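Local coordinates for protein superoxide dismutase (Anaplasma phagocytophilum, PDB 3JS4) that probably catalyses the dismutation of superoxide radicals into oxygen and hydrogen peroxide, by alternate reduction and oxidation of an active-site iron ion, at residues 126-131 with 162-167; 133-138 with 206-211; 148-153 with 182-187. One frame throughout, in Å; residues are numbered along the deposited sequence.

All three contacts lie in the C-terminal alpha/beta domain of the iron/manganese superoxide dismutase fold. From the N-terminal side, the chain leaves helix 118-128 and enters helix 131-144, where the first segments of contacts 1 and 2 follow one another. It then forms strand 149-156, turns into strand 161-168, and there closes the loop of contact 1. Contact 3 starts inside that loop and closes beyond it, on strand 179-186, so contacts 1 and 3 cross. Helix 200-211 closes contact 2 last; its loop encloses contact 3 and crosses contact 1. Together they tie helices 118-128, 131-144 and 200-211 to a three-stranded antiparallel sheet, one strand of which carries an iron ligand.

Contact 1: 126-131 with 162-167; sequences HSFGSV and LKVVST
S127 and F128, the last residues of helix 118-128, meet L162 at the start of an outer strand of the antiparallel sheet in the C-terminal alpha/beta domain. The hydroxyl of S127 takes the amide of L162, N to OG 2.9 Å with an N-H...O angle of 146°. Its chi1 of -47° swings OG beside its own backbone N, where it also bonds M123 O in the preceding helical turn; a serine suits a place that must serve both helix and strand. F128 lies across the strand. With CG beside the backbone N (chi1 -54°), the ring reaches sheetward at about a right angle to the side chains of L162 and V164. CE2 approaches L162 CB at 3.7 Å and CE1 approaches V164 CG2 at 3.9 Å, while the carbonyl carbon of K163 lies at the ring edge. S127 CB lies over one ring face, offset toward the rim. The flat, wide phenyl thus spans two alternate strand residues, L162 and V164, and it also meets the ring of F134 in helix 131-144, the planes steeply inclined. On the partly exposed side a water joins the two backbones: it donates to S127 O at 2.6 Å and to L162 O at 2.9 Å, and accepts from K163 NZ at 3.2 Å.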
loop_
_atom_site.group_PDB
_atom_site.type_symbol
_atom_site.label_atom_id
_atom_site.label_comp_id
_atom_site.label_asym_id
_atom_site.label_seq_id
_atom_site.Cartn_x
_atom_site.Cartn_y
_atom_site.Cartn_z
ATOM N N HIS A 126 -9.790 -2.819 20.700
ATOM C CA HIS A 126 -8.826 -2.115 21.539
ATOM C C HIS A 126 -8.293 -0.835 20.891
ATOM O O HIS A 126 -8.237 0.205 21.543
ATOM C CB HIS A 126 -7.662 -3.053 21.906
ATOM C CG HIS A 126 -6.488 -2.362 22.535
ATOM N ND1 HIS A 126 -6.562 -1.726 23.756
ATOM C CD2 HIS A 126 -5.206 -2.225 22.116
ATOM C CE1 HIS A 126 -5.381 -1.217 24.058
ATOM N NE2 HIS A 126 -4.542 -1.505 23.078
ATOM N N SER A 127 -7.929 -0.911 19.607
ATOM C CA SER A 127 -7.276 0.211 18.927
ATOM C C SER A 127 -8.241 1.289 18.425
ATOM O O SER A 127 -7.901 2.474 18.454
ATOM C CB SER A 127 -6.381 -0.268 17.769
ATOM O OG SER A 127 -5.550 -1.363 18.151
ATOM N N PHE A 128 -9.428 0.886 17.963
ATOM C CA PHE A 128 -10.382 1.826 17.364
ATOM C C PHE A 128 -11.759 1.894 18.022
ATOM O O PHE A 128 -12.662 2.533 17.470
ATOM C CB PHE A 128 -10.576 1.504 15.869
ATOM C CG PHE A 128 -9.304 1.454 15.094
ATOM C CD1 PHE A 128 -8.649 2.627 14.730
ATOM C CD2 PHE A 128 -8.747 0.236 14.736
ATOM C CE1 PHE A 128 -7.448 2.587 14.007
ATOM C CE2 PHE A 128 -7.554 0.179 14.016
ATOM C CZ PHE A 128 -6.892 1.364 13.663
ATOM N N GLY A 129 -11.943 1.231 19.161
ATOM C CA GLY A 129 -13.245 1.214 19.837
ATOM C C GLY A 129 -14.170 0.123 19.315
ATOM O O GLY A 129 -14.844 -0.550 20.106
ATOM N N SER A 130 -14.202 -0.049 17.983
ATOM C CA SER A 130 -15.054 -1.047 17.300
ATOM C C SER A 130 -14.674 -1.181 15.817
ATOM O O SER A 130 -13.854 -0.417 15.297
ATOM C CB SER A 130 -16.529 -0.660 17.385
ATOM O OG SER A 130 -16.782 0.507 16.621
ATOM N N VAL A 131 -15.288 -2.139 15.134
ATOM C CA VAL A 131 -15.116 -2.256 13.687
ATOM C C VAL A 131 -15.501 -0.935 13.004
ATOM O O VAL A 131 -14.723 -0.383 12.209
ATOM C CB VAL A 131 -15.914 -3.453 13.119
ATOM C CG1 VAL A 131 -15.841 -3.483 11.618
ATOM C CG2 VAL A 131 -15.366 -4.765 13.710
ATOM N N LEU A 162 -2.972 -0.988 16.772
ATOM C CA LEU A 162 -3.131 -0.676 15.368
ATOM C C LEU A 162 -3.410 0.820 15.256
ATOM O O LEU A 162 -3.993 1.422 16.167
ATOM C CB LEU A 162 -4.286 -1.481 14.760
ATOM C CG LEU A 162 -4.243 -3.012 14.887
ATOM C CD1 LEU A 162 -5.563 -3.602 14.394
ATOM C CD2 LEU A 162 -3.078 -3.623 14.086
ATOM N N LYS A 163 -2.943 1.419 14.164
ATOM C CA LYS A 163 -3.211 2.816 13.849
ATOM C C LYS A 163 -3.501 2.926 12.357
ATOM O O LYS A 163 -3.056 2.084 11.574
ATOM C CB LYS A 163 -1.991 3.687 14.161
ATOM C CG LYS A 163 -1.567 3.783 15.638
ATOM C CD LYS A 163 -2.532 4.573 16.468
ATOM C CE LYS A 163 -2.186 4.468 17.958
ATOM N NZ LYS A 163 -3.154 5.254 18.762
ATOM N N VAL A 164 -4.230 3.969 11.966
ATOM C CA VAL A 164 -4.303 4.361 10.556
ATOM C C VAL A 164 -3.490 5.647 10.353
ATOM O O VAL A 164 -3.666 6.619 11.109
ATOM C CB VAL A 164 -5.747 4.566 10.116
ATOM C CG1 VAL A 164 -5.801 5.030 8.649
ATOM C CG2 VAL A 164 -6.571 3.252 10.298
ATOM N N VAL A 165 -2.578 5.640 9.375
ATOM C CA VAL A 165 -1.855 6.863 9.012
ATOM C C VAL A 165 -1.884 7.050 7.493
ATOM O O VAL A 165 -2.030 6.087 6.765
ATOM C CB VAL A 165 -0.365 6.873 9.498
ATOM C CG1 VAL A 165 -0.272 6.779 11.038
ATOM C CG2 VAL A 165 0.464 5.738 8.855
ATOM N N SER A 166 -1.713 8.276 7.008
ATOM C CA SER A 166 -1.550 8.469 5.574
ATOM C C SER A 166 -0.179 9.064 5.234
ATOM O O SER A 166 0.503 9.677 6.088
ATOM C CB SER A 166 -2.687 9.302 4.982
ATOM O OG SER A 166 -2.795 10.563 5.627
ATOM N N THR A 167 0.246 8.827 4.000
ATOM C CA THR A 167 1.473 9.425 3.507
ATOM C C THR A 167 1.244 10.151 2.175
ATOM O O THR A 167 0.301 9.847 1.427
ATOM C CB THR A 167 2.561 8.371 3.328
ATOM O OG1 THR A 167 2.098 7.359 2.414
ATOM C CG2 THR A 167 2.926 7.736 4.695
HETATM O O HOH W 1 -5.362 3.049 18.179
#

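Contact 2: 133-138 with 206-211; sequences GFNNAF and VFLEHL
Two helices of the C-terminal alpha/beta domain, 131-144 and 200-211, meet here through an apolar cluster, with L208 reaching across from the second helix to F134, N135 and F138 of the first. The short helical segments run 135° apart in direction, and their axes come no closer than 11.1 Å, a wide spacing that large side chains bridge. L208 does most of this. Its CG stands beside the backbone N (chi1 -72°), which sends both methyls toward the other helix. CD2 touches both rings, 3.7 Å from F138 CD1 and 3.8 Å from F134 CE2. The second methyl, CD1, rests against the backbone, 3.8 Å from N135 O. A branched side chain fits, one methyl against the rings and the other against the N135 backbone. The side chain of N135 slides past L208 in the opposite direction, its OD1 3.9 Å from L208 CD2; this is simple van der Waals contact at the partly exposed margin, where a polar amide is well placed. Deeper in, F138 and F207 both reach from their helices toward the sheet and cross at about a right angle, each with CG anti to its backbone N. Their ring planes are nearly parallel, 4° apart, yet the rings are slid so far that they barely overlap, with centroids 5.7 Å apart. F138 CE1 lies 3.8 Å from F207 CE2. The helices pack on the sheet: F138 and F207 both touch M185 of strand 179-186, F138 also packs on V151 of strand 149-156, and F134 and F138 meet V164 of strand 161-168.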
loop_
_atom_site.group_PDB
_atom_site.type_symbol
_atom_site.label_atom_id
_atom_site.label_comp_id
_atom_site.label_asym_id
_atom_site.label_seq_id
_atom_site.Cartn_x
_atom_site.Cartn_y
_atom_site.Cartn_z
ATOM N N GLY A 133 -15.553 2.009 14.221
ATOM C CA GLY A 133 -14.459 2.951 14.558
ATOM C C GLY A 133 -13.253 2.836 13.620
ATOM O O GLY A 133 -12.664 3.849 13.209
ATOM N N PHE A 134 -12.873 1.605 13.282
ATOM C CA PHE A 134 -11.851 1.409 12.282
ATOM C C PHE A 134 -12.274 1.970 10.905
ATOM O O PHE A 134 -11.525 2.755 10.295
ATOM C CB PHE A 134 -11.427 -0.070 12.166
ATOM C CG PHE A 134 -10.671 -0.369 10.902
ATOM C CD1 PHE A 134 -9.360 0.090 10.733
ATOM C CD2 PHE A 134 -11.271 -1.078 9.869
ATOM C CE1 PHE A 134 -8.664 -0.156 9.550
ATOM C CE2 PHE A 134 -10.584 -1.324 8.688
ATOM C CZ PHE A 134 -9.279 -0.881 8.529
ATOM N N ASN A 135 -13.462 1.587 10.427
ATOM C CA ASN A 135 -13.943 2.072 9.122
ATOM C C ASN A 135 -13.914 3.599 9.081
ATOM O O ASN A 135 -13.488 4.188 8.092
ATOM C CB ASN A 135 -15.356 1.587 8.812
ATOM C CG ASN A 135 -15.426 0.092 8.538
ATOM O OD1 ASN A 135 -14.418 -0.560 8.210
ATOM N ND2 ASN A 135 -16.628 -0.466 8.671
ATOM N N ASN A 136 -14.356 4.232 10.172
ATOM C CA ASN A 136 -14.367 5.695 10.239
ATOM C C ASN A 136 -12.989 6.319 10.181
ATOM O O ASN A 136 -12.814 7.329 9.511
ATOM C CB ASN A 136 -15.156 6.206 11.448
ATOM C CG ASN A 136 -16.659 5.930 11.317
ATOM O OD1 ASN A 136 -17.158 5.629 10.220
ATOM N ND2 ASN A 136 -17.378 6.005 12.428
ATOM N N ALA A 137 -12.013 5.707 10.854
ATOM C CA ALA A 137 -10.651 6.243 10.894
ATOM C C ALA A 137 -10.004 6.078 9.520
ATOM O O ALA A 137 -9.362 6.996 9.016
ATOM C CB ALA A 137 -9.826 5.537 11.959
ATOM N N PHE A 138 -10.195 4.905 8.924
ATOM C CA PHE A 138 -9.645 4.609 7.622
ATOM C C PHE A 138 -10.229 5.550 6.570
ATOM O O PHE A 138 -9.488 6.060 5.729
ATOM C CB PHE A 138 -9.902 3.141 7.260
ATOM C CG PHE A 138 -8.954 2.588 6.227
ATOM C CD1 PHE A 138 -9.290 2.596 4.886
ATOM C CD2 PHE A 138 -7.719 2.061 6.607
ATOM C CE1 PHE A 138 -8.408 2.068 3.923
ATOM C CE2 PHE A 138 -6.838 1.535 5.653
ATOM C CZ PHE A 138 -7.190 1.545 4.298
ATOM N N VAL A 206 -15.973 1.205 -1.214
ATOM C CA VAL A 206 -15.836 -0.058 -1.902
ATOM C C VAL A 206 -14.616 -0.851 -1.397
ATOM O O VAL A 206 -14.688 -2.076 -1.208
ATOM C CB VAL A 206 -15.773 0.168 -3.416
ATOM C CG1 VAL A 206 -15.255 -1.061 -4.109
ATOM C CG2 VAL A 206 -17.153 0.535 -3.944
ATOM N N PHE A 207 -13.500 -0.151 -1.168
ATOM C CA PHE A 207 -12.307 -0.807 -0.624
ATOM C C PHE A 207 -12.591 -1.545 0.708
ATOM O O PHE A 207 -12.235 -2.727 0.895
ATOM C CB PHE A 207 -11.182 0.225 -0.431
ATOM C CG PHE A 207 -9.865 -0.380 0.028
ATOM C CD1 PHE A 207 -8.936 -0.843 -0.905
ATOM C CD2 PHE A 207 -9.562 -0.477 1.382
ATOM C CE1 PHE A 207 -7.690 -1.397 -0.508
ATOM C CE2 PHE A 207 -8.324 -1.046 1.807
ATOM C CZ PHE A 207 -7.390 -1.497 0.858
ATOM N N LEU A 208 -13.222 -0.847 1.635
ATOM C CA LEU A 208 -13.518 -1.419 2.948
ATOM C C LEU A 208 -14.592 -2.490 2.850
ATOM O O LEU A 208 -14.592 -3.458 3.624
ATOM C CB LEU A 208 -13.980 -0.308 3.904
ATOM C CG LEU A 208 -12.880 0.667 4.369
ATOM C CD1 LEU A 208 -13.513 1.909 5.008
ATOM C CD2 LEU A 208 -11.895 -0.017 5.345
ATOM N N GLU A 209 -15.530 -2.304 1.917
ATOM C CA GLU A 209 -16.704 -3.182 1.835
ATOM C C GLU A 209 -16.417 -4.515 1.150
ATOM O O GLU A 209 -16.996 -5.539 1.536
ATOM C CB GLU A 209 -17.880 -2.471 1.138
ATOM C CG GLU A 209 -18.689 -1.592 2.106
ATOM C CD GLU A 209 -19.567 -0.559 1.418
ATOM O OE1 GLU A 209 -19.938 -0.762 0.242
ATOM O OE2 GLU A 209 -19.895 0.465 2.053
ATOM N N HIS A 210 -15.538 -4.487 0.141
ATOM C CA HIS A 210 -15.347 -5.632 -0.753
ATOM C C HIS A 210 -13.915 -5.988 -1.147
ATOM O O HIS A 210 -13.717 -7.022 -1.772
ATOM C CB HIS A 210 -16.211 -5.476 -2.017
ATOM C CG HIS A 210 -17.682 -5.529 -1.738
ATOM N ND1 HIS A 210 -18.319 -6.686 -1.346
ATOM C CD2 HIS A 210 -18.633 -4.561 -1.745
ATOM C CE1 HIS A 210 -19.601 -6.434 -1.133
ATOM N NE2 HIS A 210 -19.821 -5.160 -1.384
ATOM N N LEU A 211 -12.930 -5.165 -0.768
ATOM C CA LEU A 211 -11.541 -5.389 -1.215
ATOM C C LEU A 211 -10.511 -5.741 -0.137
ATOM O O LEU A 211 -9.708 -6.650 -0.353
ATOM C CB LEU A 211 -11.033 -4.206 -2.037
ATOM C CG LEU A 211 -11.739 -3.972 -3.388
ATOM C CD1 LEU A 211 -11.298 -2.609 -3.930
ATOM C CD2 LEU A 211 -11.427 -5.065 -4.395
#

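Contact 3: 148-153 with 182-187; sequences SGWVWL and LATMDV. With FE (Fe (III) ion), chain E.
W150 and W152 of the central strand 149-156 flank T184 of strand 179-186 in an antiparallel pairing that brings D186 to the iron. V187 N bonds G149 O at 2.8 Å, V151 and M185 exchange both backbone bonds, and L153 N bonds A183 O; W150-D186 and W152-T184 are the non-hydrogen-bonded pairs between. All touching residues are buried, so the contrast is between a tight tryptophan face and a looser aliphatic one. T184 OG1 sits 3.4 Å above the centre of the W152 ring. With OG1 anti to the backbone N (chi1 -168°), the hydroxyl also donates to V151 O at 2.9 Å, from above the carbonyl plane; T184 thus offers CB to the W152 face in a CH-pi contact and a second donor to V151 O. The D186 carboxylate stacks over the W150 ring, planes 14° apart, which probably limits its rotation; OD2 binds the iron at 2.0 Å, and OD1 accepts W188 N. H45, H101, H190 and a water complete the metal site. On the looser face V151 CG2 meets M185 CE at 3.9 Å. Far from the iron, a classic bulge sets L182 and A183 against L153: L153 O takes L182 N at 2.9 Å and A183 N only weakly. Helix 89-106 covers the tryptophan face through N100, strand 161-168 flanks strand 149-156, and helix 200-211 packs on M185 through Y203 and I204.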
loop_
_atom_site.group_PDB
_atom_site.type_symbol
_atom_site.label_atom_id
_atom_site.label_comp_id
_atom_site.label_asym_id
_atom_site.label_seq_id
_atom_site.Cartn_x
_atom_site.Cartn_y
_atom_site.Cartn_z
ATOM N N SER A 148 -1.825 13.463 -3.941
ATOM C CA SER A 148 -1.516 12.045 -4.165
ATOM C C SER A 148 -0.965 11.408 -2.892
ATOM O O SER A 148 -0.269 12.074 -2.124
ATOM C CB SER A 148 -0.448 11.918 -5.276
ATOM O OG SER A 148 -0.813 12.639 -6.455
ATOM N N GLY A 149 -1.242 10.119 -2.690
ATOM C CA GLY A 149 -0.677 9.396 -1.552
ATOM C C GLY A 149 -1.287 8.049 -1.241
ATOM O O GLY A 149 -1.880 7.407 -2.119
ATOM N N TRP A 150 -1.137 7.631 0.020
ATOM C CA TRP A 150 -1.452 6.277 0.459
ATOM C C TRP A 150 -2.056 6.307 1.875
ATOM O O TRP A 150 -1.648 7.112 2.722
ATOM C CB TRP A 150 -0.174 5.416 0.502
ATOM C CG TRP A 150 0.501 5.306 -0.824
ATOM C CD1 TRP A 150 1.386 6.193 -1.369
ATOM C CD2 TRP A 150 0.311 4.264 -1.812
ATOM N NE1 TRP A 150 1.775 5.763 -2.626
ATOM C CE2 TRP A 150 1.130 4.588 -2.925
ATOM C CE3 TRP A 150 -0.442 3.085 -1.848
ATOM C CZ2 TRP A 150 1.204 3.772 -4.085
ATOM C CZ3 TRP A 150 -0.357 2.268 -2.996
ATOM C CH2 TRP A 150 0.442 2.635 -4.099
ATOM N N VAL A 151 -2.983 5.390 2.135
ATOM C CA VAL A 151 -3.503 5.158 3.486
ATOM C C VAL A 151 -2.987 3.799 3.981
ATOM O O VAL A 151 -3.018 2.804 3.242
ATOM C CB VAL A 151 -5.034 5.221 3.469
ATOM C CG1 VAL A 151 -5.653 4.911 4.832
ATOM C CG2 VAL A 151 -5.462 6.597 2.974
ATOM N N TRP A 152 -2.472 3.777 5.206
ATOM C CA TRP A 152 -1.914 2.557 5.796
ATOM C C TRP A 152 -2.628 2.143 7.085
ATOM O O TRP A 152 -2.855 2.979 7.976
ATOM C CB TRP A 152 -0.418 2.750 6.119
ATOM C CG TRP A 152 0.364 3.314 4.970
ATOM C CD1 TRP A 152 0.460 4.622 4.607
ATOM C CD2 TRP A 152 1.123 2.571 4.002
ATOM N NE1 TRP A 152 1.233 4.746 3.476
ATOM C CE2 TRP A 152 1.652 3.506 3.081
ATOM C CE3 TRP A 152 1.408 1.210 3.828
ATOM C CZ2 TRP A 152 2.478 3.129 2.009
ATOM C CZ3 TRP A 152 2.228 0.829 2.732
ATOM C CH2 TRP A 152 2.740 1.787 1.853
ATOM N N LEU A 153 -2.926 0.850 7.200
ATOM C CA LEU A 153 -3.164 0.228 8.499
ATOM C C LEU A 153 -1.800 -0.253 8.989
ATOM O O LEU A 153 -1.097 -0.987 8.281
ATOM C CB LEU A 153 -4.154 -0.953 8.410
ATOM C CG LEU A 153 -4.441 -1.724 9.707
ATOM C CD1 LEU A 153 -4.972 -0.764 10.804
ATOM C CD2 LEU A 153 -5.425 -2.899 9.490
ATOM N N LEU A 182 0.783 -3.013 7.483
ATOM C CA LEU A 182 -0.041 -4.219 7.389
ATOM C C LEU A 182 -0.890 -4.293 6.129
ATOM O O LEU A 182 -1.117 -5.386 5.597
ATOM C CB LEU A 182 -0.955 -4.347 8.615
ATOM C CG LEU A 182 -0.317 -4.283 10.011
ATOM C CD1 LEU A 182 -1.398 -4.289 11.113
ATOM C CD2 LEU A 182 0.698 -5.425 10.236
ATOM N N ALA A 183 -1.394 -3.135 5.690
ATOM C CA ALA A 183 -2.177 -3.022 4.445
ATOM C C ALA A 183 -2.171 -1.580 3.977
ATOM O O ALA A 183 -2.018 -0.660 4.792
ATOM C CB ALA A 183 -3.630 -3.500 4.660
ATOM N N THR A 184 -2.349 -1.371 2.666
ATOM C CA THR A 184 -2.418 -0.022 2.143
ATOM C C THR A 184 -3.533 0.098 1.099
ATOM O O THR A 184 -3.909 -0.876 0.445
ATOM C CB THR A 184 -1.054 0.478 1.550
ATOM O OG1 THR A 184 -1.103 1.889 1.297
ATOM C CG2 THR A 184 -0.701 -0.231 0.239
ATOM N N MET A 185 -4.033 1.316 0.974
ATOM C CA MET A 185 -4.970 1.729 -0.048
ATOM C C MET A 185 -4.382 2.952 -0.763
ATOM O O MET A 185 -4.158 4.011 -0.147
ATOM C CB MET A 185 -6.303 2.100 0.598
ATOM C CG MET A 185 -7.290 2.726 -0.386
ATOM S SD MET A 185 -8.862 3.203 0.374
ATOM C CE MET A 185 -8.371 4.561 1.454
ATOM N N ASP A 186 -4.095 2.780 -2.046
ATOM C CA ASP A 186 -3.618 3.848 -2.931
ATOM C C ASP A 186 -4.698 4.921 -3.057
ATOM O O ASP A 186 -5.838 4.618 -3.459
ATOM C CB ASP A 186 -3.372 3.206 -4.316
ATOM C CG ASP A 186 -2.609 4.100 -5.287
ATOM O OD1 ASP A 186 -2.352 5.275 -4.999
ATOM O OD2 ASP A 186 -2.286 3.609 -6.385
ATOM N N VAL A 187 -4.375 6.167 -2.716
ATOM C CA VAL A 187 -5.287 7.269 -3.045
ATOM C C VAL A 187 -4.772 8.284 -4.091
ATOM O O VAL A 187 -5.362 9.381 -4.245
ATOM C CB VAL A 187 -5.896 7.976 -1.775
ATOM C CG1 VAL A 187 -6.691 6.946 -0.916
ATOM C CG2 VAL A 187 -4.851 8.695 -0.978
HETATM FE FE FE E . -1.025 3.841 -7.970
HETATM O O HOH W 2 0.201 5.365 -6.857
#